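Local coordinates for melanin biosynthesis protein TyrA, putative (Shewanella oneidensis, PDB 2IIZ) that binds heme b and probably acts as a peroxidase of the dye-decolorizing (DyP) type, at residues N69-L74 with S298-S303; Q201-G206 with I213-E218. All coordinates share one frame; numbering follows the deposited sequence.

Contact 1: N69-L74 with S298-S303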
loop_
_atom_site.group_PDB
_atom_site.type_symbol
_atom_site.label_atom_id
_atom_site.label_comp_id
_atom_site.label_asym_id
_atom_site.label_seq_id
_atom_site.Cartn_x
_atom_site.Cartn_y
_atom_site.Cartn_z
ATOM N N ASN A 69 22.058 -15.164 9.775
ATOM C CA ASN A 69 23.331 -14.554 10.180
ATOM C C ASN A 69 23.295 -13.823 11.536
ATOM O O ASN A 69 24.310 -13.305 11.993
ATOM C CB ASN A 69 23.820 -13.600 9.074
ATOM C CG ASN A 69 24.523 -14.330 7.941
ATOM O OD1 ASN A 69 24.615 -15.559 7.945
ATOM N ND2 ASN A 69 25.024 -13.574 6.965
ATOM N N TYR A 70 22.128 -13.780 12.169
ATOM C CA TYR A 70 21.981 -13.142 13.476
ATOM C C TYR A 70 21.548 -14.106 14.572
ATOM O O TYR A 70 21.597 -13.757 15.751
ATOM C CB TYR A 70 20.952 -12.032 13.360
ATOM C CG TYR A 70 20.859 -11.153 14.566
ATOM C CD1 TYR A 70 21.952 -10.406 14.987
ATOM C CD2 TYR A 70 19.675 -11.062 15.289
ATOM C CE1 TYR A 70 21.871 -9.590 16.102
ATOM C CE2 TYR A 70 19.583 -10.253 16.399
ATOM C CZ TYR A 70 20.681 -9.519 16.804
ATOM O OH TYR A 70 20.588 -8.712 17.908
ATOM N N TRP A 71 21.119 -15.313 14.196
ATOM C CA TRP A 71 20.681 -16.307 15.181
ATOM C C TRP A 71 21.651 -16.388 16.360
ATOM O O TRP A 71 21.228 -16.347 17.511
ATOM C CB TRP A 71 20.525 -17.707 14.560
ATOM C CG TRP A 71 19.978 -18.693 15.552
ATOM C CD1 TRP A 71 20.694 -19.521 16.382
ATOM C CD2 TRP A 71 18.595 -18.946 15.828
ATOM N NE1 TRP A 71 19.838 -20.271 17.145
ATOM C CE2 TRP A 71 18.543 -19.935 16.824
ATOM C CE3 TRP A 71 17.387 -18.429 15.319
ATOM C CZ2 TRP A 71 17.336 -20.420 17.329
ATOM C CZ3 TRP A 71 16.181 -18.916 15.826
ATOM C CH2 TRP A 71 16.172 -19.898 16.816
ATOM N N ASP A 72 22.940 -16.498 16.060
ATOM C CA ASP A 72 23.956 -16.755 17.099
ATOM C C ASP A 72 24.329 -15.579 18.012
ATOM O O ASP A 72 24.970 -15.771 19.038
ATOM C CB ASP A 72 25.202 -17.349 16.452
ATOM C CG ASP A 72 24.955 -18.739 15.923
ATOM O OD1 ASP A 72 24.061 -19.424 16.464
ATOM O OD2 ASP A 72 25.646 -19.149 14.972
ATOM N N SER A 73 23.931 -14.374 17.636
ATOM C CA SER A 73 24.028 -13.224 18.523
ATOM C C SER A 73 22.885 -13.267 19.537
ATOM O O SER A 73 23.075 -12.965 20.712
ATOM C CB SER A 73 23.963 -11.936 17.704
ATOM O OG SER A 73 24.991 -11.909 16.724
ATOM N N LEU A 74 21.699 -13.649 19.063
ATOM C CA LEU A 74 20.493 -13.739 19.890
ATOM C C LEU A 74 20.348 -15.039 20.653
ATOM O O LEU A 74 19.921 -15.019 21.801
ATOM C CB LEU A 74 19.238 -13.609 19.029
ATOM C CG LEU A 74 18.512 -12.271 18.937
ATOM C CD1 LEU A 74 17.213 -12.489 18.166
ATOM C CD2 LEU A 74 18.233 -11.654 20.297
ATOM N N SER A 298 17.519 -15.792 4.287
ATOM C CA SER A 298 17.193 -16.995 5.052
ATOM C C SER A 298 16.833 -16.620 6.494
ATOM O O SER A 298 17.523 -15.796 7.112
ATOM C CB SER A 298 18.372 -17.979 5.051
ATOM O OG SER A 298 17.965 -19.274 5.475
ATOM N N PHE A 299 15.757 -17.225 7.014
ATOM C CA PHE A 299 15.301 -17.010 8.393
ATOM C C PHE A 299 14.900 -18.342 9.033
ATOM O O PHE A 299 14.727 -19.358 8.351
ATOM C CB PHE A 299 14.058 -16.108 8.467
ATOM C CG PHE A 299 14.171 -14.788 7.756
ATOM C CD1 PHE A 299 14.713 -13.679 8.393
ATOM C CD2 PHE A 299 13.714 -14.647 6.456
ATOM C CE1 PHE A 299 14.811 -12.451 7.736
ATOM C CE2 PHE A 299 13.802 -13.424 5.791
ATOM C CZ PHE A 299 14.352 -12.322 6.435
ATOM N N PHE A 300 14.747 -18.326 10.352
ATOM C CA PHE A 300 14.040 -19.395 11.072
ATOM C C PHE A 300 12.962 -18.722 11.908
ATOM O O PHE A 300 13.228 -17.765 12.631
ATOM C CB PHE A 300 14.976 -20.233 11.961
ATOM C CG PHE A 300 14.372 -21.553 12.433
ATOM C CD1 PHE A 300 14.333 -22.660 11.597
ATOM C CD2 PHE A 300 13.852 -21.681 13.708
ATOM C CE1 PHE A 300 13.783 -23.862 12.026
ATOM C CE2 PHE A 300 13.299 -22.876 14.140
ATOM C CZ PHE A 300 13.267 -23.967 13.301
ATOM N N ALA A 301 11.744 -19.242 11.781
ATOM C CA ALA A 301 10.601 -18.818 12.564
ATOM C C ALA A 301 10.351 -19.899 13.609
ATOM O O ALA A 301 9.780 -20.949 13.300
ATOM C CB ALA A 301 9.384 -18.657 11.677
ATOM N N PRO A 302 10.778 -19.661 14.853
ATOM C CA PRO A 302 10.555 -20.737 15.821
ATOM C C PRO A 302 9.093 -20.857 16.270
ATOM O O PRO A 302 8.221 -20.077 15.863
ATOM C CB PRO A 302 11.459 -20.350 17.004
ATOM C CG PRO A 302 12.245 -19.135 16.563
ATOM C CD PRO A 302 11.455 -18.505 15.469
ATOM N N SER A 303 8.855 -21.856 17.102
ATOM C CA SER A 303 7.609 -22.000 17.823
ATOM C C SER A 303 7.541 -20.867 18.802
ATOM O O SER A 303 8.558 -20.248 19.143
ATOM C CB SER A 303 7.560 -23.339 18.586
ATOM O OG SER A 303 8.487 -23.371 19.658
#

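Contact 2: Q201-G206 with I213-E218. With IPA (isopropyl alcohol), chain F.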
loop_
_atom_site.group_PDB
_atom_site.type_symbol
_atom_site.label_atom_id
_atom_site.label_comp_id
_atom_site.label_asym_id
_atom_site.label_seq_id
_atom_site.Cartn_x
_atom_site.Cartn_y
_atom_site.Cartn_z
ATOM N N GLN A 201 3.116 -17.576 -22.898
ATOM C CA GLN A 201 2.955 -17.391 -21.467
ATOM C C GLN A 201 2.667 -18.740 -20.845
ATOM O O GLN A 201 3.316 -19.128 -19.879
ATOM C CB GLN A 201 1.798 -16.425 -21.129
ATOM C CG GLN A 201 1.981 -14.993 -21.639
ATOM C CD GLN A 201 1.003 -13.979 -21.046
ATOM O OE1 GLN A 201 0.407 -14.193 -19.985
ATOM N NE2 GLN A 201 0.838 -12.860 -21.737
ATOM N N GLU A 202 1.685 -19.436 -21.412
ATOM C CA GLU A 202 1.232 -20.736 -20.903
ATOM C C GLU A 202 2.367 -21.762 -20.962
ATOM O O GLU A 202 2.492 -22.600 -20.074
ATOM C CB GLU A 202 -0.014 -21.216 -21.680
ATOM C CG GLU A 202 -1.217 -20.249 -21.497
ATOM C CD GLU A 202 -2.505 -20.675 -22.200
ATOM O OE1 GLU A 202 -2.438 -21.383 -23.230
ATOM O OE2 GLU A 202 -3.597 -20.289 -21.712
ATOM N N ASP A 203 3.191 -21.670 -22.008
ATOM C CA ASP A 203 4.318 -22.585 -22.216
ATOM C C ASP A 203 5.455 -22.331 -21.229
ATOM O O ASP A 203 6.272 -23.212 -20.971
ATOM C CB ASP A 203 4.854 -22.451 -23.647
ATOM C CG ASP A 203 4.089 -23.295 -24.668
ATOM O OD1 ASP A 203 3.019 -23.869 -24.346
ATOM O OD2 ASP A 203 4.585 -23.379 -25.821
ATOM N N ILE A 204 5.507 -21.123 -20.684
ATOM C CA ILE A 204 6.550 -20.744 -19.719
ATOM C C ILE A 204 6.184 -21.223 -18.304
ATOM O O ILE A 204 7.036 -21.667 -17.512
ATOM C CB ILE A 204 6.772 -19.201 -19.765
ATOM C CG1 ILE A 204 7.636 -18.860 -20.968
ATOM C CG2 ILE A 204 7.433 -18.661 -18.495
ATOM C CD1 ILE A 204 7.419 -17.468 -21.436
ATOM N N ILE A 205 4.903 -21.132 -17.984
ATOM C CA ILE A 205 4.433 -21.617 -16.690
ATOM C C ILE A 205 4.138 -23.111 -16.681
ATOM O O ILE A 205 4.420 -23.755 -15.687
ATOM C CB ILE A 205 3.277 -20.773 -16.198
ATOM C CG1 ILE A 205 3.875 -19.442 -15.734
ATOM C CG2 ILE A 205 2.521 -21.478 -15.031
ATOM C CD1 ILE A 205 2.969 -18.332 -15.855
ATOM N N GLY A 206 3.593 -23.651 -17.774
ATOM C CA GLY A 206 3.197 -25.067 -17.843
ATOM C C GLY A 206 1.753 -25.311 -17.402
ATOM O O GLY A 206 1.369 -26.444 -17.083
ATOM N N ILE A 213 -5.281 -24.927 -16.094
ATOM C CA ILE A 213 -5.280 -26.377 -16.281
ATOM C C ILE A 213 -3.843 -26.851 -16.480
ATOM O O ILE A 213 -3.147 -26.404 -17.393
ATOM C CB ILE A 213 -6.154 -26.765 -17.491
ATOM C CG1 ILE A 213 -7.599 -26.329 -17.250
ATOM C CG2 ILE A 213 -6.123 -28.269 -17.742
ATOM C CD1 ILE A 213 -8.356 -26.040 -18.523
ATOM N N GLU A 214 -3.404 -27.759 -15.615
ATOM C CA GLU A 214 -2.039 -28.251 -15.662
ATOM C C GLU A 214 -1.837 -28.971 -16.974
ATOM O O GLU A 214 -2.680 -29.776 -17.353
ATOM C CB GLU A 214 -1.768 -29.191 -14.477
ATOM C CG GLU A 214 -0.319 -29.689 -14.378
ATOM C CD GLU A 214 0.019 -30.398 -13.058
ATOM O OE1 GLU A 214 -0.892 -30.724 -12.264
ATOM O OE2 GLU A 214 1.223 -30.628 -12.820
ATOM N N TYR A 215 -0.738 -28.683 -17.672
ATOM C CA TYR A 215 -0.379 -29.437 -18.891
ATOM C C TYR A 215 -0.200 -30.914 -18.585
ATOM O O TYR A 215 0.143 -31.290 -17.470
ATOM C CB TYR A 215 0.950 -28.955 -19.484
ATOM C CG TYR A 215 0.941 -27.667 -20.286
ATOM C CD1 TYR A 215 -0.076 -26.726 -20.165
ATOM C CD2 TYR A 215 1.984 -27.395 -21.174
ATOM C CE1 TYR A 215 -0.046 -25.544 -20.920
ATOM C CE2 TYR A 215 2.020 -26.226 -21.920
ATOM C CZ TYR A 215 1.011 -25.308 -21.790
ATOM O OH TYR A 215 1.060 -24.158 -22.536
ATOM N N GLU A 216 -0.427 -31.761 -19.578
ATOM C CA GLU A 216 -0.041 -33.157 -19.432
ATOM C C GLU A 216 1.493 -33.264 -19.393
ATOM O O GLU A 216 2.202 -32.465 -20.017
ATOM C CB GLU A 216 -0.629 -34.024 -20.555
ATOM C CG GLU A 216 -2.163 -34.154 -20.522
ATOM C CD GLU A 216 -2.695 -34.826 -19.246
ATOM O OE1 GLU A 216 -2.129 -35.861 -18.819
ATOM O OE2 GLU A 216 -3.685 -34.313 -18.674
ATOM N N SER A 217 1.988 -34.254 -18.652
ATOM C CA SER A 217 3.430 -34.489 -18.479
ATOM C C SER A 217 4.208 -34.348 -19.779
ATOM O O SER A 217 5.141 -33.551 -19.888
ATOM C CB SER A 217 3.671 -35.893 -17.920
ATOM O OG SER A 217 3.298 -35.961 -16.559
ATOM N N GLU A 218 3.797 -35.142 -20.756
ATOM C CA GLU A 218 4.424 -35.177 -22.066
ATOM C C GLU A 218 4.412 -33.810 -22.777
ATOM O O GLU A 218 5.254 -33.546 -23.640
ATOM C CB GLU A 218 3.768 -36.282 -22.930
ATOM C CG GLU A 218 2.249 -36.113 -23.223
ATOM C CD GLU A 218 1.305 -36.655 -22.125
ATOM O OE1 GLU A 218 1.681 -36.708 -20.927
ATOM O OE2 GLU A 218 0.163 -37.028 -22.473
HETATM C C1 IPA F . 9.080 -31.499 -24.046
HETATM C C2 IPA F . 7.982 -31.022 -25.014
HETATM C C3 IPA F . 8.047 -29.521 -25.323
HETATM O O2 IPA F . 6.697 -31.316 -24.507
#

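Contact 1: N69-L74 with S298-S303
Trp71, which meets Phe300 and Pro302 across the contact, is tethered at its polar end: NE1 hydrogen-bonds to the backbone O of Ser78. This bond ties the five-membered ring to the chain beyond the short helix 71-74. Asp72 OD1 lies in the indole plane, 3.4 Å from Trp71 CD1. The contact with 298-303 is made at the other end of the indole and is wholly apolar. Trp71 CG stands anti to the backbone N (chi1 -176°), which sets the six-membered ring beside Phe300 and Pro302. There Trp71 and Phe300 form an offset edge-to-face pair. The edge of Phe300 is turned toward the indole face, with the planes at 88° and the ring centroids 6.0 Å apart. The nearest atoms of the pair, Trp71 CZ3 and Phe300 CD2, are 4.2 Å apart. Trp71 and Pro302 point at each other from opposing sides of the contact. Pro302 CG lies near the indole plane at the edge, 4.0 Å from Trp71 CH2. The indole thus touches two residues spaced two apart, one near the end of the strand and one just past it.

Strand 291-301 lies in the large antiparallel sheet of this DyP-type protein, between strands 61-67 and 179-188. Phe300 shares backbone hydrogen bonds with Ile66, and Ser298 with Ala68. The segment 69-74 is the turn and helix that follow strand 61-67, so Trp71 packs back on the strand beside the one it has just left. Phe300 also meets Tyr180 edge-to-face. Trp71 leans on Ile66, Arg79 and Pro80, and its ring meets that of Tyr75. All three residues of the contact are buried. The helix itself is short: Ser73 N bonds to Tyr70 O at 3.1 Å, and Leu74 N reaches the same oxygen more weakly.

Contact 2: Q201-G206 with I213-E218
Tyr215 lies flat against the end of helix 198-205, and its ring meets two residues in different ways. Gly206 sits over one face: its CA is 4.1 Å from the ring centroid and only 7° off the ring normal, a CH-pi contact. Asp203 is at the rim. Its carboxylate is turned nearly perpendicular to the ring, with the planes 84° apart, and OD1 lies in the ring plane. Tyr215 OH donates to Asp203 OD1 at 2.7 Å, using the anti lone pair of that oxygen. The hydroxyl also lies close against Glu202, 3.2 Å from CB.

The backbone holds the root of the ring. Tyr215 N donates to Gly206 O at 3.1 Å, and the bond is nearly straight at the hydrogen. Tyr215 CG stands beside its own backbone N (chi1 -78°), which puts it 3.5 Å from Gly206 O. A phenylalanine at this position would be likely to leave Asp203 OD1 without its hydroxyl partner and the far end of the ring without its tether. Nearby, Glu202 OE2 accepts from Lys209 N, and Glu214 forms a salt bridge with Lys220. An isopropyl alcohol, probably from the crystallisation liquor, donates to Glu218 O.

Gly206 leaves the helix with positive phi, where a side chain would clash with the preceding carbonyl. The result is a glycine-ended helix with an aromatic residue of the following loop laid over its last turn. That loop borders the heme site: the Glu214 side chain is about 4 Å from the heme at nearest atoms.

How the contacts relate
From the N terminus, the chain runs through strand 61-67 into 69-74, the first side of contact 1. It then builds the rest of the N-terminal half and enters the heme-binding half. Helix 198-205 and the loop after it form contact 2, a short closure with six residues between its segments. His225, the axial heme ligand, follows soon after. The chain returns along strand 291-301 to 298-303, which closes contact 1 across 223 residues. Contact 2 therefore nests within contact 1. Contact 1 joins the two halves at the large sheet, while contact 2 is local and superficial. They do not touch: their centres are 38 Å apart, on opposite sides of the chain's centre.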